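Local coordinates for minor fimbrium tip subunit Mfa3 (Porphyromonas gingivalis ATCC 33277, PDB 5NF4), which forms part of the tip of the minor fimbriae, filaments that mediate biofilm formation and adhesion to host cells and to other oral bacteria, at residues Pro39-Leu44 and Leu106-Arg111; Leu43-Arg48 and Tyr100-Lys105; Val195-Asp200 and Tyr318-Asn323; Cys216-His221 and Pro274-Arg279. All coordinates share one frame; numbering follows the deposited sequence.

Interaction 1 of 4, residues Pro39-Leu44 and Leu106-Arg111; sequences PDVYLL and LKPGQR
An antiparallel strand pair ends here: Val41, at the start of the first strand of the N-terminal beta-rich region, and Leu106, the last residue of strand 99-106, form a hydrogen-bonded pair. Val41 N donates a hydrogen bond to Leu106 O at 2.9 Å, and Leu106 N donates one to Val41 O. Both side chains, buried, lie on the same face of the sheet as Leu43. Leu106 CG sits between its backbone N and carbonyl carbon (chi1 74°), which carries CD2 back toward the first strand, 4.0 Å from Leu43 CG. Val170 of strand 161-170 touches Val41, and Ala86 of strand 84-91 touches Leu106. Past Leu106 the chain turns away toward strand 109-117, and Pro108 crosses Val41 at a slant, with CB 3.7 Å from Val41 CG2. The turn is braced from within by Arg111, whose NE and NH2 both grip Lys107 O, while its NH1 has a salt bridge to Asp78. At the exposed end Lys107, bent at chi2 (-65°), swings its ammonium group back across the strand end to Asp40. Lys107 NZ lies 3.0 Å from Asp40 OD1 in a salt bridge, and the nitrogen approaches from above the carboxylate plane, about 40° out of it.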
loop_
_atom_site.group_PDB
_atom_site.type_symbol
_atom_site.label_atom_id
_atom_site.label_comp_id
_atom_site.label_asym_id
_atom_site.label_seq_id
_atom_site.Cartn_x
_atom_site.Cartn_y
_atom_site.Cartn_z
ATOM N N PRO A 39 12.474 -7.944 -36.095
ATOM C CA PRO A 39 11.729 -9.168 -35.746
ATOM C C PRO A 39 10.989 -8.920 -34.436
ATOM O O PRO A 39 11.601 -8.421 -33.523
ATOM C CB PRO A 39 12.808 -10.243 -35.597
ATOM C CG PRO A 39 14.127 -9.528 -35.680
ATOM C CD PRO A 39 13.897 -8.205 -36.351
ATOM N N ASP A 40 9.701 -9.233 -34.364
ATOM C CA ASP A 40 8.881 -8.771 -33.236
ATOM C C ASP A 40 8.678 -9.785 -32.118
ATOM O O ASP A 40 9.028 -10.980 -32.219
ATOM C CB ASP A 40 7.521 -8.343 -33.763
ATOM C CG ASP A 40 7.618 -7.166 -34.700
ATOM O OD1 ASP A 40 8.236 -6.153 -34.308
ATOM O OD2 ASP A 40 7.082 -7.257 -35.825
ATOM N N VAL A 41 8.067 -9.272 -31.056
ATOM C CA VAL A 41 7.598 -10.067 -29.952
ATOM C C VAL A 41 6.125 -9.725 -29.693
ATOM O O VAL A 41 5.767 -8.547 -29.639
ATOM C CB VAL A 41 8.396 -9.775 -28.662
ATOM C CG1 VAL A 41 8.071 -10.814 -27.573
ATOM C CG2 VAL A 41 9.887 -9.723 -28.954
ATOM N N TYR A 42 5.300 -10.749 -29.533
ATOM C CA TYR A 42 3.941 -10.581 -29.010
ATOM C C TYR A 42 3.918 -11.198 -27.632
ATOM O O TYR A 42 4.192 -12.387 -27.470
ATOM C CB TYR A 42 2.910 -11.226 -29.909
ATOM C CG TYR A 42 2.877 -10.616 -31.281
ATOM C CD1 TYR A 42 3.808 -10.978 -32.240
ATOM C CD2 TYR A 42 1.932 -9.659 -31.608
ATOM C CE1 TYR A 42 3.783 -10.402 -33.496
ATOM C CE2 TYR A 42 1.906 -9.078 -32.849
ATOM C CZ TYR A 42 2.828 -9.452 -33.789
ATOM O OH TYR A 42 2.774 -8.862 -35.023
ATOM N N LEU A 43 3.577 -10.366 -26.654
ATOM C CA LEU A 43 3.557 -10.719 -25.243
ATOM C C LEU A 43 2.144 -10.729 -24.728
ATOM O O LEU A 43 1.414 -9.781 -24.971
ATOM C CB LEU A 43 4.338 -9.708 -24.396
ATOM C CG LEU A 43 5.840 -9.744 -24.286
ATOM C CD1 LEU A 43 6.250 -8.759 -23.197
ATOM C CD2 LEU A 43 6.284 -11.138 -23.980
ATOM N N LEU A 44 1.797 -11.774 -23.989
ATOM C CA LEU A 44 0.549 -11.842 -23.246
ATOM C C LEU A 44 0.795 -11.410 -21.812
ATOM O O LEU A 44 1.529 -12.069 -21.079
ATOM C CB LEU A 44 -0.025 -13.251 -23.282
ATOM C CG LEU A 44 -1.418 -13.373 -22.664
ATOM C CD1 LEU A 44 -2.431 -12.584 -23.460
ATOM C CD2 LEU A 44 -1.833 -14.825 -22.579
ATOM N N LEU A 106 6.005 -5.618 -29.405
ATOM C CA LEU A 106 7.161 -4.746 -29.200
ATOM C C LEU A 106 8.419 -5.380 -29.746
ATOM O O LEU A 106 8.420 -6.534 -30.093
ATOM C CB LEU A 106 7.368 -4.387 -27.714
ATOM C CG LEU A 106 7.928 -5.458 -26.778
ATOM C CD1 LEU A 106 8.456 -4.867 -25.472
ATOM C CD2 LEU A 106 6.872 -6.545 -26.512
ATOM N N LYS A 107 9.501 -4.622 -29.780
ATOM C CA LYS A 107 10.783 -5.163 -30.197
ATOM C C LYS A 107 11.471 -5.854 -29.027
ATOM O O LYS A 107 11.329 -5.431 -27.874
ATOM C CB LYS A 107 11.674 -4.049 -30.742
ATOM C CG LYS A 107 11.084 -3.380 -32.004
ATOM C CD LYS A 107 11.015 -4.386 -33.176
ATOM C CE LYS A 107 10.597 -3.740 -34.493
ATOM N NZ LYS A 107 10.602 -4.748 -35.610
ATOM N N PRO A 108 12.201 -6.930 -29.312
ATOM C CA PRO A 108 12.933 -7.635 -28.250
ATOM C C PRO A 108 14.093 -6.855 -27.679
ATOM O O PRO A 108 14.557 -5.895 -28.283
ATOM C CB PRO A 108 13.456 -8.882 -28.955
ATOM C CG PRO A 108 13.671 -8.415 -30.379
ATOM C CD PRO A 108 12.527 -7.457 -30.657
ATOM N N GLY A 109 14.546 -7.266 -26.500
ATOM C CA GLY A 109 15.714 -6.676 -25.876
ATOM C C GLY A 109 15.562 -6.664 -24.368
ATOM O O GLY A 109 14.849 -7.496 -23.821
ATOM N N GLN A 110 16.274 -5.756 -23.707
ATOM C CA GLN A 110 16.213 -5.605 -22.256
ATOM C C GLN A 110 15.214 -4.514 -21.969
ATOM O O GLN A 110 15.342 -3.414 -22.514
ATOM C CB GLN A 110 17.575 -5.230 -21.667
ATOM C CG GLN A 110 18.651 -6.257 -21.956
ATOM C CD GLN A 110 18.159 -7.663 -21.677
ATOM O OE1 GLN A 110 17.995 -8.496 -22.605
ATOM N NE2 GLN A 110 17.876 -7.928 -20.403
ATOM N N ARG A 111 14.198 -4.831 -21.178
ATOM C CA ARG A 111 13.102 -3.881 -20.966
ATOM C C ARG A 111 12.757 -3.701 -19.508
ATOM O O ARG A 111 12.781 -4.641 -18.707
ATOM C CB ARG A 111 11.845 -4.334 -21.741
ATOM C CG ARG A 111 11.826 -3.944 -23.229
ATOM C CD ARG A 111 12.643 -4.886 -24.142
ATOM N NE ARG A 111 12.588 -4.372 -25.494
ATOM C CZ ARG A 111 13.394 -3.434 -25.974
ATOM N NH1 ARG A 111 14.379 -2.922 -25.239
ATOM N NH2 ARG A 111 13.234 -3.026 -27.211
#

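Interaction 2 of 4, residues Leu43-Arg48 and Tyr100-Lys105; sequences LLVNAR and YVFTVK
Val45 and Phe102 face each other as a hydrogen-bonded pair, their side chains side by side and pointing the same way. Val45 CB lies over one face of the Phe102 ring, 4.0 Å from its centroid and 21° off the normal, a CH-pi contact displaced toward the rim. The branch Val45 CG1 reaches further along the ring, to Phe102 CZ at 3.6 Å. The ring takes this place because chi1 of Phe102 (59°) folds it toward the neighbouring strand; His88 stacks with it, and Met74 touches both Val45 and Phe102. Leu43, in the next hydrogen-bonded pair on the same face, has its CB 3.7 Å from Val104 CG1. Strands 41-49 and 99-106 thus form an antiparallel ladder in the N-terminal part of this fimbrillin-superfamily protein, with residues 43-48 lying in the propeptide. Six backbone bonds join Leu43 to Val104, Val45 to Phe102 and Ala47 to Tyr100, two to each pair. On the other face the side chains are more exposed: Leu44 CD1 slants across to Val101 CG2 at 3.6 Å and comes equally near to Thr103 OG1. Between the ladder bonds, Val101 CA approaches Val45 O at 3.2 Å in a CA-H...O contact.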
loop_
_atom_site.group_PDB
_atom_site.type_symbol
_atom_site.label_atom_id
_atom_site.label_comp_id
_atom_site.label_asym_id
_atom_site.label_seq_id
_atom_site.Cartn_x
_atom_site.Cartn_y
_atom_site.Cartn_z
ATOM N N LEU A 43 3.577 -10.366 -26.654
ATOM C CA LEU A 43 3.557 -10.719 -25.243
ATOM C C LEU A 43 2.144 -10.729 -24.728
ATOM O O LEU A 43 1.414 -9.781 -24.971
ATOM C CB LEU A 43 4.338 -9.708 -24.396
ATOM C CG LEU A 43 5.840 -9.744 -24.286
ATOM C CD1 LEU A 43 6.250 -8.759 -23.197
ATOM C CD2 LEU A 43 6.284 -11.138 -23.980
ATOM N N LEU A 44 1.797 -11.774 -23.989
ATOM C CA LEU A 44 0.549 -11.842 -23.246
ATOM C C LEU A 44 0.795 -11.410 -21.812
ATOM O O LEU A 44 1.529 -12.069 -21.079
ATOM C CB LEU A 44 -0.025 -13.251 -23.282
ATOM C CG LEU A 44 -1.418 -13.373 -22.664
ATOM C CD1 LEU A 44 -2.431 -12.584 -23.460
ATOM C CD2 LEU A 44 -1.833 -14.825 -22.579
ATOM N N VAL A 45 0.181 -10.295 -21.432
ATOM C CA VAL A 45 0.382 -9.699 -20.111
ATOM C C VAL A 45 -0.842 -10.080 -19.295
ATOM O O VAL A 45 -1.979 -9.875 -19.743
ATOM C CB VAL A 45 0.566 -8.166 -20.201
ATOM C CG1 VAL A 45 0.572 -7.511 -18.802
ATOM C CG2 VAL A 45 1.859 -7.834 -20.909
ATOM N N ASN A 46 -0.615 -10.718 -18.148
ATOM C CA ASN A 46 -1.683 -10.975 -17.175
ATOM C C ASN A 46 -1.351 -10.295 -15.866
ATOM O O ASN A 46 -0.313 -10.596 -15.263
ATOM C CB ASN A 46 -1.889 -12.463 -16.939
ATOM C CG ASN A 46 -3.266 -12.765 -16.373
ATOM O OD1 ASN A 46 -3.763 -12.060 -15.495
ATOM N ND2 ASN A 46 -3.905 -13.788 -16.903
ATOM N N ALA A 47 -2.224 -9.374 -15.459
ATOM C CA ALA A 47 -1.993 -8.495 -14.312
ATOM C C ALA A 47 -3.162 -8.564 -13.345
ATOM O O ALA A 47 -4.308 -8.769 -13.744
ATOM C CB ALA A 47 -1.777 -7.067 -14.772
ATOM N N ARG A 48 -2.865 -8.397 -12.060
ATOM C CA ARG A 48 -3.883 -8.547 -11.056
ATOM C C ARG A 48 -3.363 -7.933 -9.767
ATOM O O ARG A 48 -2.152 -7.793 -9.591
ATOM C CB ARG A 48 -4.236 -10.017 -10.864
ATOM C CG ARG A 48 -3.086 -10.881 -10.430
ATOM C CD ARG A 48 -3.608 -12.200 -9.910
ATOM N NE ARG A 48 -2.539 -13.166 -9.682
ATOM C CZ ARG A 48 -1.742 -13.173 -8.615
ATOM N NH1 ARG A 48 -1.874 -12.256 -7.661
ATOM N NH2 ARG A 48 -0.803 -14.102 -8.510
ATOM N N TYR A 100 -6.499 -7.976 -15.577
ATOM C CA TYR A 100 -6.454 -7.604 -16.986
ATOM C C TYR A 100 -5.579 -8.586 -17.719
ATOM O O TYR A 100 -4.522 -8.960 -17.234
ATOM C CB TYR A 100 -5.921 -6.175 -17.170
ATOM C CG TYR A 100 -6.946 -5.148 -16.767
ATOM C CD1 TYR A 100 -8.009 -4.834 -17.600
ATOM C CD2 TYR A 100 -6.884 -4.535 -15.533
ATOM C CE1 TYR A 100 -8.958 -3.909 -17.218
ATOM C CE2 TYR A 100 -7.822 -3.620 -15.144
ATOM C CZ TYR A 100 -8.857 -3.307 -15.983
ATOM O OH TYR A 100 -9.800 -2.384 -15.578
ATOM N N VAL A 101 -6.049 -9.049 -18.865
ATOM C CA VAL A 101 -5.198 -9.834 -19.728
ATOM C C VAL A 101 -5.265 -9.201 -21.122
ATOM O O VAL A 101 -6.354 -8.939 -21.647
ATOM C CB VAL A 101 -5.637 -11.311 -19.727
ATOM C CG1 VAL A 101 -7.091 -11.433 -20.067
ATOM C CG2 VAL A 101 -4.795 -12.136 -20.721
ATOM N N PHE A 102 -4.098 -8.933 -21.702
ATOM C CA PHE A 102 -4.039 -8.304 -23.021
ATOM C C PHE A 102 -2.730 -8.635 -23.738
ATOM O O PHE A 102 -1.742 -8.990 -23.103
ATOM C CB PHE A 102 -4.196 -6.782 -22.893
ATOM C CG PHE A 102 -3.158 -6.114 -22.032
ATOM C CD1 PHE A 102 -1.934 -5.682 -22.552
ATOM C CD2 PHE A 102 -3.407 -5.880 -20.686
ATOM C CE1 PHE A 102 -0.979 -5.051 -21.750
ATOM C CE2 PHE A 102 -2.466 -5.262 -19.886
ATOM C CZ PHE A 102 -1.250 -4.827 -20.411
ATOM N N THR A 103 -2.735 -8.477 -25.051
ATOM C CA THR A 103 -1.549 -8.731 -25.863
ATOM C C THR A 103 -0.884 -7.426 -26.307
ATOM O O THR A 103 -1.569 -6.503 -26.697
ATOM C CB THR A 103 -1.948 -9.550 -27.052
ATOM O OG1 THR A 103 -2.552 -10.762 -26.580
ATOM C CG2 THR A 103 -0.731 -9.878 -27.908
ATOM N N VAL A 104 0.444 -7.355 -26.238
ATOM C CA VAL A 104 1.199 -6.189 -26.693
ATOM C C VAL A 104 2.278 -6.646 -27.696
ATOM O O VAL A 104 2.843 -7.730 -27.557
ATOM C CB VAL A 104 1.868 -5.425 -25.531
ATOM C CG1 VAL A 104 2.943 -6.263 -24.873
ATOM C CG2 VAL A 104 2.473 -4.136 -26.028
ATOM N N LYS A 105 2.538 -5.817 -28.699
ATOM C CA LYS A 105 3.608 -6.073 -29.683
ATOM C C LYS A 105 4.775 -5.122 -29.405
ATOM O O LYS A 105 4.557 -3.944 -29.150
ATOM C CB LYS A 105 3.076 -5.873 -31.089
ATOM C CG LYS A 105 4.102 -6.031 -32.195
ATOM C CD LYS A 105 3.430 -5.760 -33.541
ATOM C CE LYS A 105 4.401 -5.209 -34.564
ATOM N NZ LYS A 105 3.755 -5.022 -35.899
#

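Interaction 3 of 4, residues Val195-Asp200 and Tyr318-Asn323; sequences VVAKLD and YTVYRN
The Arg322 guanidinium meets Val195 obliquely, with NH1 3.9 Å from Val195 CG1, so that a charged group packs against an aliphatic branch. One face of the Tyr321 ring carries Thr319 CG2, 3.4 Å above the plane and over the ring centre. Arg322 reaches Val195 through a chain bent at chi3 (60°). Its polar end is satisfied beyond the contact: NH2 has a salt bridge to Glu255 and NH1 a hydrogen bond to Arg223 O. This buried charge is held by more than one partner, which probably limits its rotation. Ala197 makes the closest apolar approach, its CB 3.5 Å from Val320 CG1 and also 3.5 Å from Tyr321 O. Val320 points toward the strand, with CG1 anti to the backbone N (chi1 175°), and also touches Met253. A single backbone bond joins the segments, Asn323 N to Val196 O at 2.8 Å; the donor stands well above the carbonyl plane, 45° out of it. Asn323 takes up positive backbone angles, and its OD1 accepts from Arg194. Beyond it the chain enters strand 324-332, whose residues Arg324 and Tyr326 bond to Lys198. The contact is thus the lead-in to a parallel strand pair, where an incoming loop crosses the beginning of strand 196-200 before aligning with it.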
loop_
_atom_site.group_PDB
_atom_site.type_symbol
_atom_site.label_atom_id
_atom_site.label_comp_id
_atom_site.label_asym_id
_atom_site.label_seq_id
_atom_site.Cartn_x
_atom_site.Cartn_y
_atom_site.Cartn_z
ATOM N N VAL A 195 -0.592 0.982 -2.645
ATOM C CA VAL A 195 0.298 2.003 -2.066
ATOM C C VAL A 195 -0.020 2.238 -0.585
ATOM O O VAL A 195 0.713 2.971 0.088
ATOM C CB VAL A 195 0.202 3.348 -2.850
ATOM C CG1 VAL A 195 0.577 3.102 -4.316
ATOM C CG2 VAL A 195 -1.193 3.972 -2.725
ATOM N N VAL A 196 -1.109 1.624 -0.106
ATOM C CA VAL A 196 -1.548 1.772 1.285
ATOM C C VAL A 196 -1.386 0.451 2.030
ATOM O O VAL A 196 -1.280 -0.620 1.409
ATOM C CB VAL A 196 -3.038 2.242 1.396
ATOM C CG1 VAL A 196 -3.210 3.671 0.854
ATOM C CG2 VAL A 196 -3.979 1.311 0.680
ATOM N N ALA A 197 -1.359 0.563 3.354
ATOM C CA ALA A 197 -1.473 -0.556 4.286
ATOM C C ALA A 197 -2.910 -0.615 4.829
ATOM O O ALA A 197 -3.631 0.371 4.765
ATOM C CB ALA A 197 -0.462 -0.403 5.447
ATOM N N LYS A 198 -3.313 -1.774 5.341
ATOM C CA LYS A 198 -4.639 -1.954 5.927
ATOM C C LYS A 198 -4.496 -2.103 7.427
ATOM O O LYS A 198 -3.721 -2.942 7.908
ATOM C CB LYS A 198 -5.309 -3.167 5.302
ATOM C CG LYS A 198 -6.679 -3.545 5.839
ATOM C CD LYS A 198 -7.244 -4.737 5.069
ATOM C CE LYS A 198 -8.607 -5.147 5.571
ATOM N NZ LYS A 198 -9.241 -6.147 4.677
ATOM N N LEU A 199 -5.256 -1.288 8.161
ATOM C CA LEU A 199 -5.275 -1.350 9.604
ATOM C C LEU A 199 -6.579 -1.999 10.015
ATOM O O LEU A 199 -7.647 -1.568 9.595
ATOM C CB LEU A 199 -5.150 0.046 10.210
ATOM C CG LEU A 199 -5.307 0.137 11.731
ATOM C CD1 LEU A 199 -4.160 -0.592 12.456
ATOM C CD2 LEU A 199 -5.361 1.583 12.155
ATOM N N ASP A 200 -6.470 -3.044 10.828
ATOM C CA ASP A 200 -7.547 -3.966 11.091
ATOM C C ASP A 200 -7.651 -4.157 12.601
ATOM O O ASP A 200 -6.867 -4.895 13.175
ATOM C CB ASP A 200 -7.238 -5.286 10.365
ATOM C CG ASP A 200 -8.396 -6.238 10.312
ATOM O OD1 ASP A 200 -9.320 -6.147 11.150
ATOM O OD2 ASP A 200 -8.367 -7.118 9.411
ATOM N N TYR A 318 8.947 1.215 13.317
ATOM C CA TYR A 318 7.651 1.868 13.212
ATOM C C TYR A 318 7.255 2.166 11.776
ATOM O O TYR A 318 6.219 2.778 11.520
ATOM C CB TYR A 318 7.641 3.169 14.008
ATOM C CG TYR A 318 7.839 2.991 15.487
ATOM C CD1 TYR A 318 6.744 2.733 16.329
ATOM C CD2 TYR A 318 9.117 3.066 16.062
ATOM C CE1 TYR A 318 6.905 2.584 17.687
ATOM C CE2 TYR A 318 9.287 2.894 17.435
ATOM C CZ TYR A 318 8.167 2.683 18.240
ATOM O OH TYR A 318 8.292 2.500 19.592
ATOM N N THR A 319 8.062 1.713 10.826
ATOM C CA THR A 319 7.687 1.900 9.460
ATOM C C THR A 319 6.395 1.135 9.187
ATOM O O THR A 319 6.232 -0.001 9.622
ATOM C CB THR A 319 8.784 1.423 8.521
ATOM O OG1 THR A 319 9.905 2.323 8.611
ATOM C CG2 THR A 319 8.293 1.314 7.046
ATOM N N VAL A 320 5.489 1.784 8.473
ATOM C CA VAL A 320 4.301 1.145 7.934
ATOM C C VAL A 320 4.583 0.859 6.458
ATOM O O VAL A 320 4.793 1.788 5.708
ATOM C CB VAL A 320 3.079 2.054 8.072
ATOM C CG1 VAL A 320 1.832 1.462 7.399
ATOM C CG2 VAL A 320 2.797 2.368 9.562
ATOM N N TYR A 321 4.559 -0.402 6.055
ATOM C CA TYR A 321 4.876 -0.805 4.683
ATOM C C TYR A 321 3.637 -0.939 3.792
ATOM O O TYR A 321 2.595 -1.446 4.225
ATOM C CB TYR A 321 5.632 -2.128 4.707
ATOM C CG TYR A 321 7.052 -2.008 5.214
ATOM C CD1 TYR A 321 8.073 -1.552 4.379
ATOM C CD2 TYR A 321 7.373 -2.331 6.518
ATOM C CE1 TYR A 321 9.373 -1.421 4.846
ATOM C CE2 TYR A 321 8.668 -2.204 6.990
ATOM C CZ TYR A 321 9.669 -1.750 6.141
ATOM O OH TYR A 321 10.951 -1.626 6.614
ATOM N N ARG A 322 3.766 -0.553 2.520
ATOM C CA ARG A 322 2.642 -0.709 1.602
ATOM C C ARG A 322 2.192 -2.161 1.477
ATOM O O ARG A 322 3.003 -3.091 1.542
ATOM C CB ARG A 322 3.006 -0.190 0.216
ATOM C CG ARG A 322 4.074 -1.018 -0.480
ATOM C CD ARG A 322 4.570 -0.368 -1.793
ATOM N NE ARG A 322 5.140 0.946 -1.520
ATOM C CZ ARG A 322 4.896 2.045 -2.216
ATOM N NH1 ARG A 322 4.130 1.996 -3.316
ATOM N NH2 ARG A 322 5.424 3.198 -1.800
ATOM N N ASN A 323 0.899 -2.338 1.260
ATOM C CA ASN A 323 0.311 -3.610 0.896
ATOM C C ASN A 323 0.497 -4.672 1.979
ATOM O O ASN A 323 0.464 -5.863 1.703
ATOM C CB ASN A 323 0.885 -4.096 -0.439
ATOM C CG ASN A 323 -0.138 -4.881 -1.273
ATOM O OD1 ASN A 323 -1.280 -4.466 -1.444
ATOM N ND2 ASN A 323 0.285 -6.021 -1.794
#

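Interaction 4 of 4, residues Cys216-His221 and Pro274-Arg279; sequences CNANVH and PINFFR
Cys216 presses its CB onto the face of the Phe277 ring, 3.6 Å from the centroid and 21° off the normal, while its sulfur sits obliquely farther out, 4.4 Å from the same centroid. This Cys sulfur-aromatic contact lies within an antiparallel hydrogen-bonded pair that ends strand 210-216 against the start of strand 277-282: Cys216 N bonds to Phe277 O at 2.8 Å, and Phe277 N to Cys216 O. Phe277 CG is tucked over its own backbone (chi1 66°), which folds the ring back over Cys216; Trp264 meets it edge-to-face. Asn217, with positive backbone angles, takes the chain out of the strand. Its ND2 lies at the ring edge and donates to Ile275 O at 2.9 Å, with a second acceptor in Glu271 O. A water lies 2.7 Å from Asn217 O and 2.9 Å from Pro274 O, bridging the two carbonyls. Ile275 O is thus met by the Asn217 amide, and the water probably serves Asn217 O and Pro274 O, so these buried carbonyls have polar partners next to the aromatic ring.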
loop_
_atom_site.group_PDB
_atom_site.type_symbol
_atom_site.label_atom_id
_atom_site.label_comp_id
_atom_site.label_asym_id
_atom_site.label_seq_id
_atom_site.Cartn_x
_atom_site.Cartn_y
_atom_site.Cartn_z
ATOM N N CYS A 216 -4.042 8.064 13.851
ATOM C CA CYS A 216 -3.353 9.331 13.981
ATOM C C CYS A 216 -1.963 9.301 13.320
ATOM O O CYS A 216 -1.297 8.249 13.298
ATOM C CB CYS A 216 -3.210 9.696 15.450
ATOM S SG CYS A 216 -4.843 9.861 16.260
ATOM N N ASN A 217 -1.542 10.478 12.839
ATOM C CA ASN A 217 -0.238 10.722 12.188
ATOM C C ASN A 217 -0.073 9.983 10.865
ATOM O O ASN A 217 1.044 9.751 10.428
ATOM C CB ASN A 217 0.948 10.349 13.085
ATOM C CG ASN A 217 1.121 11.273 14.281
ATOM O OD1 ASN A 217 0.498 12.338 14.398
ATOM N ND2 ASN A 217 1.963 10.835 15.203
ATOM N N ALA A 218 -1.171 9.647 10.213
ATOM C CA ALA A 218 -1.044 9.007 8.903
ATOM C C ALA A 218 -0.333 9.947 7.921
ATOM O O ALA A 218 -0.490 11.158 7.933
ATOM C CB ALA A 218 -2.416 8.611 8.365
ATOM N N ASN A 219 0.441 9.348 7.033
ATOM C CA ASN A 219 1.093 10.097 5.969
ATOM C C ASN A 219 0.061 10.697 5.023
ATOM O O ASN A 219 -0.890 10.034 4.643
ATOM C CB ASN A 219 2.025 9.141 5.230
ATOM C CG ASN A 219 2.994 9.841 4.275
ATOM O OD1 ASN A 219 2.922 11.040 4.006
ATOM N ND2 ASN A 219 3.888 9.048 3.720
ATOM N N VAL A 220 0.265 11.953 4.626
ATOM C CA VAL A 220 -0.600 12.592 3.657
ATOM C C VAL A 220 -0.422 11.968 2.270
ATOM O O VAL A 220 -1.350 11.911 1.484
ATOM C CB VAL A 220 -0.262 14.091 3.561
ATOM C CG1 VAL A 220 -0.668 14.728 2.249
ATOM C CG2 VAL A 220 -0.931 14.794 4.685
ATOM N N HIS A 221 0.811 11.588 2.001
ATOM C CA HIS A 221 1.217 11.183 0.658
ATOM C C HIS A 221 1.490 9.713 0.470
ATOM O O HIS A 221 2.106 9.053 1.314
ATOM C CB HIS A 221 2.491 11.889 0.262
ATOM C CG HIS A 221 2.376 13.372 0.161
ATOM N ND1 HIS A 221 2.900 14.219 1.117
ATOM C CD2 HIS A 221 1.787 14.166 -0.766
ATOM C CE1 HIS A 221 2.650 15.467 0.768
ATOM N NE2 HIS A 221 1.970 15.462 -0.372
ATOM N N PRO A 274 6.917 10.831 13.001
ATOM C CA PRO A 274 5.938 10.307 12.048
ATOM C C PRO A 274 5.330 8.957 12.426
ATOM O O PRO A 274 4.752 8.293 11.570
ATOM C CB PRO A 274 6.769 10.159 10.752
ATOM C CG PRO A 274 8.153 9.736 11.298
ATOM C CD PRO A 274 8.309 10.483 12.619
ATOM N N ILE A 275 5.461 8.547 13.680
ATOM C CA ILE A 275 4.921 7.259 14.079
ATOM C C ILE A 275 3.395 7.258 13.937
ATOM O O ILE A 275 2.709 8.125 14.467
ATOM C CB ILE A 275 5.322 6.882 15.539
ATOM C CG1 ILE A 275 6.839 6.714 15.617
ATOM C CG2 ILE A 275 4.593 5.599 16.013
ATOM C CD1 ILE A 275 7.409 6.533 17.034
ATOM N N ASN A 276 2.875 6.266 13.221
ATOM C CA ASN A 276 1.438 6.038 13.141
ATOM C C ASN A 276 0.932 5.352 14.398
ATOM O O ASN A 276 1.566 4.435 14.903
ATOM C CB ASN A 276 1.091 5.160 11.935
ATOM C CG ASN A 276 1.340 5.833 10.608
ATOM O OD1 ASN A 276 2.286 6.635 10.410
ATOM N ND2 ASN A 276 0.484 5.525 9.687
ATOM N N PHE A 277 -0.204 5.791 14.929
ATOM C CA PHE A 277 -0.790 5.078 16.047
ATOM C C PHE A 277 -2.289 5.182 15.974
ATOM O O PHE A 277 -2.813 6.070 15.292
ATOM C CB PHE A 277 -0.288 5.639 17.395
ATOM C CG PHE A 277 -0.722 7.063 17.687
ATOM C CD1 PHE A 277 -0.011 8.143 17.165
ATOM C CD2 PHE A 277 -1.800 7.330 18.542
ATOM C CE1 PHE A 277 -0.384 9.466 17.458
ATOM C CE2 PHE A 277 -2.159 8.620 18.826
ATOM C CZ PHE A 277 -1.452 9.695 18.306
ATOM N N PHE A 278 -2.981 4.277 16.661
ATOM C CA PHE A 278 -4.414 4.435 16.782
ATOM C C PHE A 278 -4.749 4.695 18.237
ATOM O O PHE A 278 -4.068 4.238 19.160
ATOM C CB PHE A 278 -5.217 3.255 16.190
ATOM C CG PHE A 278 -4.988 1.908 16.824
ATOM C CD1 PHE A 278 -5.820 1.450 17.827
ATOM C CD2 PHE A 278 -4.010 1.049 16.338
ATOM C CE1 PHE A 278 -5.650 0.172 18.379
ATOM C CE2 PHE A 278 -3.838 -0.225 16.895
ATOM C CZ PHE A 278 -4.655 -0.660 17.903
ATOM N N ARG A 279 -5.745 5.546 18.390
ATOM C CA ARG A 279 -6.227 5.991 19.690
ATOM C C ARG A 279 -7.593 5.408 19.996
ATOM O O ARG A 279 -8.547 5.625 19.250
ATOM C CB ARG A 279 -6.269 7.507 19.693
ATOM C CG ARG A 279 -6.990 8.093 20.871
ATOM C CD ARG A 279 -6.807 9.594 20.895
ATOM N NE ARG A 279 -5.438 9.959 21.243
ATOM C CZ ARG A 279 -4.760 10.976 20.715
ATOM N NH1 ARG A 279 -5.301 11.741 19.770
ATOM N NH2 ARG A 279 -3.519 11.219 21.133
HETATM O O HOH W 1 3.369 9.091 9.130
#

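How the interactions relate
From the N terminus, strand 41-49 serves two contacts. Interaction 2 joins it to strand 99-106, and interaction 1 closes a slightly longer loop around it, from the strand's beginning to the turn leading into strand 109-117; the two share Leu43 and Leu44 and touch through Tyr42 and Lys105. Both close before interaction 3 opens. That contact ties strand 180-205, a parallel neighbour of strand 41-49, to the loop before strand 324-332, and interaction 4 nests inside its span. Interactions 3 and 4, with centres about 11 Å apart, meet where Tyr318 packs on Ile275 and Leu199 on Phe278. The centres of interactions 1 and 4 lie about 44 Å apart, on opposite sides of the chain's centre.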